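Local coordinates for protein CupA (Streptococcus pneumoniae, PDB 4F2E) that binds copper(I) through a cupredoxin-fold domain and probably acts as a copper chaperone in copper resistance, at residues 18-23 with 41-46; 37-42 with 72-77. One frame throughout, in Å; residues are numbered along the deposited sequence.

How the contacts relate
Both contacts belong to one mixed sheet of the cupredoxin-like domain and have strand 37-43 in common. Contact 1 sets its C-terminal end parallel to strand 13-20, and contact 2 sets its N-terminal part antiparallel to strand 69-74, which makes 37-43 the middle one of three neighbouring strands. Along the chain, segment 18-23 comes first, then 37-42 and 41-46, which overlap at Phe41 and Asp42, and last 72-77. The centres lie about 16 Å apart, yet the contacts touch, Val18 N probably hydrogen-bonding Val40 O. Strand 37-43 thus joins the buried part of the sheet, contact 2 (centre about 6 Å from that of the chain, against 11 Å for contact 1), to the end nearer copper.

Contact 1: residues 18-23 with 41-46; sequences VEVMGG and FDRKDP
Val18, Glu19 and Val20 run parallel to Phe41, Asp42 and Arg43, with strand axes 4.7 Å apart at closest approach and 25° between them. Asp42 N donates to Val18 O (2.9 Å), Asp42 O accepts from Val20 N, and Lys44 N closes the series on Val20 O. On the inner face, the Phe41 ring is met by two valines: Val20 CG2 arrives at the ring edge, 3.8 Å from Phe41 CD2, while Val18 lies alongside the phenylalanine with CG1 near CE2. Branched and aromatic side chains suit this buried face, where strands 13-20 and 37-43 form part of the cupredoxin sheet and Leu64 adds to the packing on Val20. Arg43 shares that side; its extended chain lets NE donate to Asp45 O (2.8 Å), which lies almost in the guanidinium plane, while NH1 hydrogen-bonds Leu64 O and NH2 forms a salt bridge with Asp51. The other face is polar. Lys44 crosses Glu19 at about a right angle, its NZ making long salt bridges with Glu19 OE1 and Asp42 OD2, so one lysine may offset two acids. Beyond the strands, the Met21 chain folds back beyond CG (chi2 71°), bringing CE to 3.5 Å from Lys44 CB. Asp45 OD2 ties the loops together, taking Gly22 N through its anti lone pair at 2.9 Å; Ser47 N holds OD1 from Asp45's own loop. Gly22, at positive phi, suits the turn.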
loop_
_atom_site.group_PDB
_atom_site.type_symbol
_atom_site.label_atom_id
_atom_site.label_comp_id
_atom_site.label_asym_id
_atom_site.label_seq_id
_atom_site.Cartn_x
_atom_site.Cartn_y
_atom_site.Cartn_z
ATOM N N VAL A 18 5.310 1.966 -3.673
ATOM C CA VAL A 18 4.193 2.689 -4.264
ATOM C C VAL A 18 4.518 4.173 -4.302
ATOM O O VAL A 18 4.823 4.771 -3.275
ATOM C CB VAL A 18 2.892 2.458 -3.469
ATOM C CG1 VAL A 18 1.743 3.263 -4.067
ATOM C CG2 VAL A 18 2.552 0.979 -3.436
ATOM N N GLU A 19 4.475 4.757 -5.494
ATOM C CA GLU A 19 4.695 6.185 -5.651
ATOM C C GLU A 19 3.391 6.928 -5.421
ATOM O O GLU A 19 2.357 6.569 -5.985
ATOM C CB GLU A 19 5.233 6.498 -7.048
ATOM C CG GLU A 19 5.514 7.975 -7.274
ATOM C CD GLU A 19 6.118 8.256 -8.635
ATOM O OE1 GLU A 19 6.848 7.384 -9.155
ATOM O OE2 GLU A 19 5.863 9.348 -9.187
ATOM N N VAL A 20 3.440 7.951 -4.574
ATOM C CA VAL A 20 2.274 8.784 -4.325
ATOM C C VAL A 20 2.369 10.017 -5.209
ATOM O O VAL A 20 3.120 10.952 -4.925
ATOM C CB VAL A 20 2.158 9.183 -2.845
ATOM C CG1 VAL A 20 0.865 9.965 -2.602
ATOM C CG2 VAL A 20 2.220 7.946 -1.958
ATOM N N MET A 21 1.617 9.989 -6.300
ATOM C CA MET A 21 1.603 11.068 -7.269
ATOM C C MET A 21 0.254 11.044 -7.969
ATOM O O MET A 21 -0.029 10.131 -8.750
ATOM C CB MET A 21 2.731 10.882 -8.287
ATOM C CG MET A 21 2.728 11.916 -9.399
ATOM S SD MET A 21 3.216 13.555 -8.825
ATOM C CE MET A 21 4.979 13.326 -8.618
ATOM N N GLY A 22 -0.591 12.023 -7.659
ATOM C CA GLY A 22 -1.929 12.083 -8.224
ATOM C C GLY A 22 -2.667 10.781 -7.987
ATOM O O GLY A 22 -3.402 10.292 -8.845
ATOM N N GLY A 23 -2.470 10.222 -6.801
ATOM C CA GLY A 23 -2.954 8.893 -6.497
ATOM C C GLY A 23 -1.773 7.985 -6.220
ATOM O O GLY A 23 -0.725 8.444 -5.769
ATOM N N PHE A 41 5.564 3.697 0.740
ATOM C CA PHE A 41 4.975 4.837 0.054
ATOM C C PHE A 41 5.977 5.968 -0.065
ATOM O O PHE A 41 6.453 6.499 0.941
ATOM C CB PHE A 41 3.712 5.311 0.777
ATOM C CG PHE A 41 2.560 4.361 0.646
ATOM C CD1 PHE A 41 2.428 3.287 1.512
ATOM C CD2 PHE A 41 1.617 4.528 -0.356
ATOM C CE1 PHE A 41 1.377 2.404 1.387
ATOM C CE2 PHE A 41 0.561 3.645 -0.485
ATOM C CZ PHE A 41 0.440 2.584 0.385
ATOM N N ASP A 42 6.298 6.329 -1.300
ATOM C CA ASP A 42 7.217 7.425 -1.559
ATOM C C ASP A 42 6.394 8.615 -2.018
ATOM O O ASP A 42 5.859 8.610 -3.128
ATOM C CB ASP A 42 8.224 7.017 -2.632
ATOM C CG ASP A 42 9.299 8.057 -2.850
ATOM O OD1 ASP A 42 9.517 8.885 -1.942
ATOM O OD2 ASP A 42 9.929 8.041 -3.926
ATOM N N ARG A 43 6.273 9.628 -1.164
ATOM C CA ARG A 43 5.360 10.729 -1.448
ATOM C C ARG A 43 6.015 11.848 -2.246
ATOM O O ARG A 43 6.982 12.466 -1.797
ATOM C CB ARG A 43 4.735 11.295 -0.173
ATOM C CG ARG A 43 3.722 12.375 -0.489
ATOM C CD ARG A 43 3.030 12.922 0.731
ATOM N NE ARG A 43 2.091 13.971 0.344
ATOM C CZ ARG A 43 1.408 14.722 1.198
ATOM N NH1 ARG A 43 1.560 14.549 2.503
ATOM N NH2 ARG A 43 0.572 15.649 0.744
ATOM N N LYS A 44 5.461 12.113 -3.427
ATOM C CA LYS A 44 6.012 13.113 -4.331
ATOM C C LYS A 44 4.990 14.190 -4.695
ATOM O O LYS A 44 5.295 15.116 -5.443
ATOM C CB LYS A 44 6.541 12.440 -5.597
ATOM C CG LYS A 44 7.687 11.475 -5.334
ATOM C CD LYS A 44 8.149 10.797 -6.610
ATOM C CE LYS A 44 9.350 9.904 -6.350
ATOM N NZ LYS A 44 9.802 9.215 -7.589
ATOM N N ASP A 45 3.782 14.063 -4.155
ATOM C CA ASP A 45 2.692 14.987 -4.452
ATOM C C ASP A 45 2.251 15.674 -3.159
ATOM O O ASP A 45 1.782 15.014 -2.235
ATOM C CB ASP A 45 1.530 14.209 -5.075
ATOM C CG ASP A 45 0.393 15.101 -5.539
ATOM O OD1 ASP A 45 0.235 16.220 -5.010
ATOM O OD2 ASP A 45 -0.357 14.662 -6.436
ATOM N N PRO A 46 2.405 17.006 -3.087
ATOM C CA PRO A 46 2.151 17.742 -1.842
ATOM C C PRO A 46 0.676 18.063 -1.592
ATOM O O PRO A 46 0.364 18.714 -0.595
ATOM C CB PRO A 46 2.931 19.041 -2.053
ATOM C CG PRO A 46 2.847 19.265 -3.516
ATOM C CD PRO A 46 2.918 17.891 -4.148
#

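Contact 2: residues 37-42 with 72-77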
loop_
_atom_site.group_PDB
_atom_site.type_symbol
_atom_site.label_atom_id
_atom_site.label_comp_id
_atom_site.label_asym_id
_atom_site.label_seq_id
_atom_site.Cartn_x
_atom_site.Cartn_y
_atom_site.Cartn_z
ATOM N N ALA A 37 4.713 -7.972 5.280
ATOM C CA ALA A 37 4.819 -7.081 4.130
ATOM C C ALA A 37 5.281 -5.677 4.492
ATOM O O ALA A 37 4.947 -5.145 5.553
ATOM C CB ALA A 37 3.488 -7.020 3.384
ATOM N N ARG A 38 6.068 -5.103 3.587
ATOM C CA ARG A 38 6.466 -3.706 3.629
ATOM C C ARG A 38 5.909 -3.044 2.381
ATOM O O ARG A 38 6.304 -3.383 1.262
ATOM C CB ARG A 38 7.990 -3.580 3.621
ATOM C CG ARG A 38 8.674 -3.968 4.918
ATOM C CD ARG A 38 10.181 -4.098 4.727
ATOM N NE ARG A 38 10.751 -2.997 3.952
ATOM C CZ ARG A 38 11.048 -1.800 4.446
ATOM N NH1 ARG A 38 10.819 -1.533 5.725
ATOM N NH2 ARG A 38 11.569 -0.865 3.660
ATOM N N ILE A 39 4.977 -2.118 2.567
ATOM C CA ILE A 39 4.444 -1.349 1.459
ATOM C C ILE A 39 5.001 0.057 1.608
ATOM O O ILE A 39 4.600 0.809 2.498
ATOM C CB ILE A 39 2.905 -1.363 1.450
ATOM C CG1 ILE A 39 2.400 -2.805 1.573
ATOM C CG2 ILE A 39 2.372 -0.719 0.177
ATOM C CD1 ILE A 39 0.900 -2.927 1.743
ATOM N N VAL A 40 5.963 0.384 0.755
ATOM C CA VAL A 40 6.750 1.593 0.911
ATOM C C VAL A 40 6.169 2.721 0.072
ATOM O O VAL A 40 6.268 2.705 -1.157
ATOM C CB VAL A 40 8.211 1.350 0.499
ATOM C CG1 VAL A 40 9.057 2.580 0.793
ATOM C CG2 VAL A 40 8.762 0.128 1.223
ATOM N N PHE A 41 5.564 3.697 0.740
ATOM C CA PHE A 41 4.975 4.837 0.054
ATOM C C PHE A 41 5.977 5.968 -0.065
ATOM O O PHE A 41 6.453 6.499 0.941
ATOM C CB PHE A 41 3.712 5.311 0.777
ATOM C CG PHE A 41 2.560 4.361 0.646
ATOM C CD1 PHE A 41 2.428 3.287 1.512
ATOM C CD2 PHE A 41 1.617 4.528 -0.356
ATOM C CE1 PHE A 41 1.377 2.404 1.387
ATOM C CE2 PHE A 41 0.561 3.645 -0.485
ATOM C CZ PHE A 41 0.440 2.584 0.385
ATOM N N ASP A 42 6.298 6.329 -1.300
ATOM C CA ASP A 42 7.217 7.425 -1.559
ATOM C C ASP A 42 6.394 8.615 -2.018
ATOM O O ASP A 42 5.859 8.610 -3.128
ATOM C CB ASP A 42 8.224 7.017 -2.632
ATOM C CG ASP A 42 9.299 8.057 -2.850
ATOM O OD1 ASP A 42 9.517 8.885 -1.942
ATOM O OD2 ASP A 42 9.929 8.041 -3.926
ATOM N N VAL A 72 4.162 1.169 5.332
ATOM C CA VAL A 72 3.043 0.475 5.943
ATOM C C VAL A 72 3.429 -0.988 6.109
ATOM O O VAL A 72 3.800 -1.659 5.144
ATOM C CB VAL A 72 1.775 0.584 5.077
ATOM C CG1 VAL A 72 0.702 -0.367 5.580
ATOM C CG2 VAL A 72 1.264 2.015 5.067
ATOM N N GLU A 73 3.369 -1.479 7.340
ATOM C CA GLU A 73 3.682 -2.875 7.605
ATOM C C GLU A 73 2.433 -3.638 8.011
ATOM O O GLU A 73 1.740 -3.257 8.954
ATOM C CB GLU A 73 4.761 -2.994 8.678
ATOM C CG GLU A 73 6.065 -2.325 8.282
ATOM C CD GLU A 73 7.141 -2.484 9.328
ATOM O OE1 GLU A 73 7.287 -1.571 10.168
ATOM O OE2 GLU A 73 7.840 -3.518 9.307
ATOM N N ILE A 74 2.144 -4.702 7.271
ATOM C CA ILE A 74 1.029 -5.586 7.577
ATOM C C ILE A 74 1.457 -7.019 7.299
ATOM O O ILE A 74 2.391 -7.253 6.536
ATOM C CB ILE A 74 -0.219 -5.261 6.721
ATOM C CG1 ILE A 74 0.104 -5.369 5.228
ATOM C CG2 ILE A 74 -0.760 -3.876 7.053
ATOM C CD1 ILE A 74 -1.108 -5.206 4.326
ATOM N N THR A 75 0.784 -7.975 7.927
ATOM C CA THR A 75 0.995 -9.383 7.608
ATOM C C THR A 75 -0.353 -9.999 7.262
ATOM O O THR A 75 -1.107 -10.398 8.150
ATOM C CB THR A 75 1.648 -10.151 8.774
ATOM O OG1 THR A 75 2.906 -9.547 9.101
ATOM C CG2 THR A 75 1.877 -11.611 8.392
ATOM N N PRO A 76 -0.671 -10.063 5.963
ATOM C CA PRO A 76 -2.000 -10.508 5.533
ATOM C C PRO A 76 -2.167 -12.021 5.637
ATOM O O PRO A 76 -1.594 -12.758 4.837
ATOM C CB PRO A 76 -2.056 -10.063 4.073
ATOM C CG PRO A 76 -0.631 -10.089 3.623
ATOM C CD PRO A 76 0.188 -9.691 4.824
ATOM N N GLU A 77 -2.952 -12.468 6.611
ATOM C CA GLU A 77 -3.134 -13.898 6.853
ATOM C C GLU A 77 -4.336 -14.468 6.116
ATOM O O GLU A 77 -4.608 -15.666 6.188
ATOM C CB GLU A 77 -3.273 -14.175 8.349
ATOM C CG GLU A 77 -1.987 -13.993 9.131
ATOM C CD GLU A 77 -0.911 -14.975 8.715
ATOM O OE1 GLU A 77 -1.233 -15.944 7.992
ATOM O OE2 GLU A 77 0.257 -14.779 9.108
HETATM O O HOH W 1 6.133 -6.080 7.980
#
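Ile39 and Val72 face each other as a hydrogen-bonded antiparallel pair, Ile39 N giving a nearly straight bond to Val72 O (2.9 Å, 173° at the hydrogen) and Val72 N returning one to Ile39 O. The next such pair, Ala37 with Ile74, is uneven: Ala37 N to Ile74 O is short at 2.7 Å, whereas Ile74 N to Ala37 O is weak. The closely packed side holds Ala37, Ile39, Phe41, Val72 and Ile74. Val72 CG2 sits 3.7 Å from Phe41 CE1. With Ile74 CG1 between its own backbone N and carbonyl carbon (chi1 58°), its CD1 meets Ile39 CD1 obliquely at 4.0 Å. Ala37 CB lies 3.3 Å from Ile74 O, and a methyl with nothing beyond it suits this tight spot; Phe55, Ile53 and Phe58 add to the apolar layer. The opposite face is looser and wetter. Arg38 and Glu73 are a non-hydrogen-bonded pair whose charged ends stay 5.1 Å apart at Arg38 NH1 and Glu73 OE2, and Arg38 NE instead forms a salt bridge with Glu15. A water donates to Ala37 O, supplementing the weak bond from Ile74 N, and weakly to Glu73 OE2. Cohesion probably rests mainly on backbone bonds and hydrocarbon contacts, with charge between the strands contributing little.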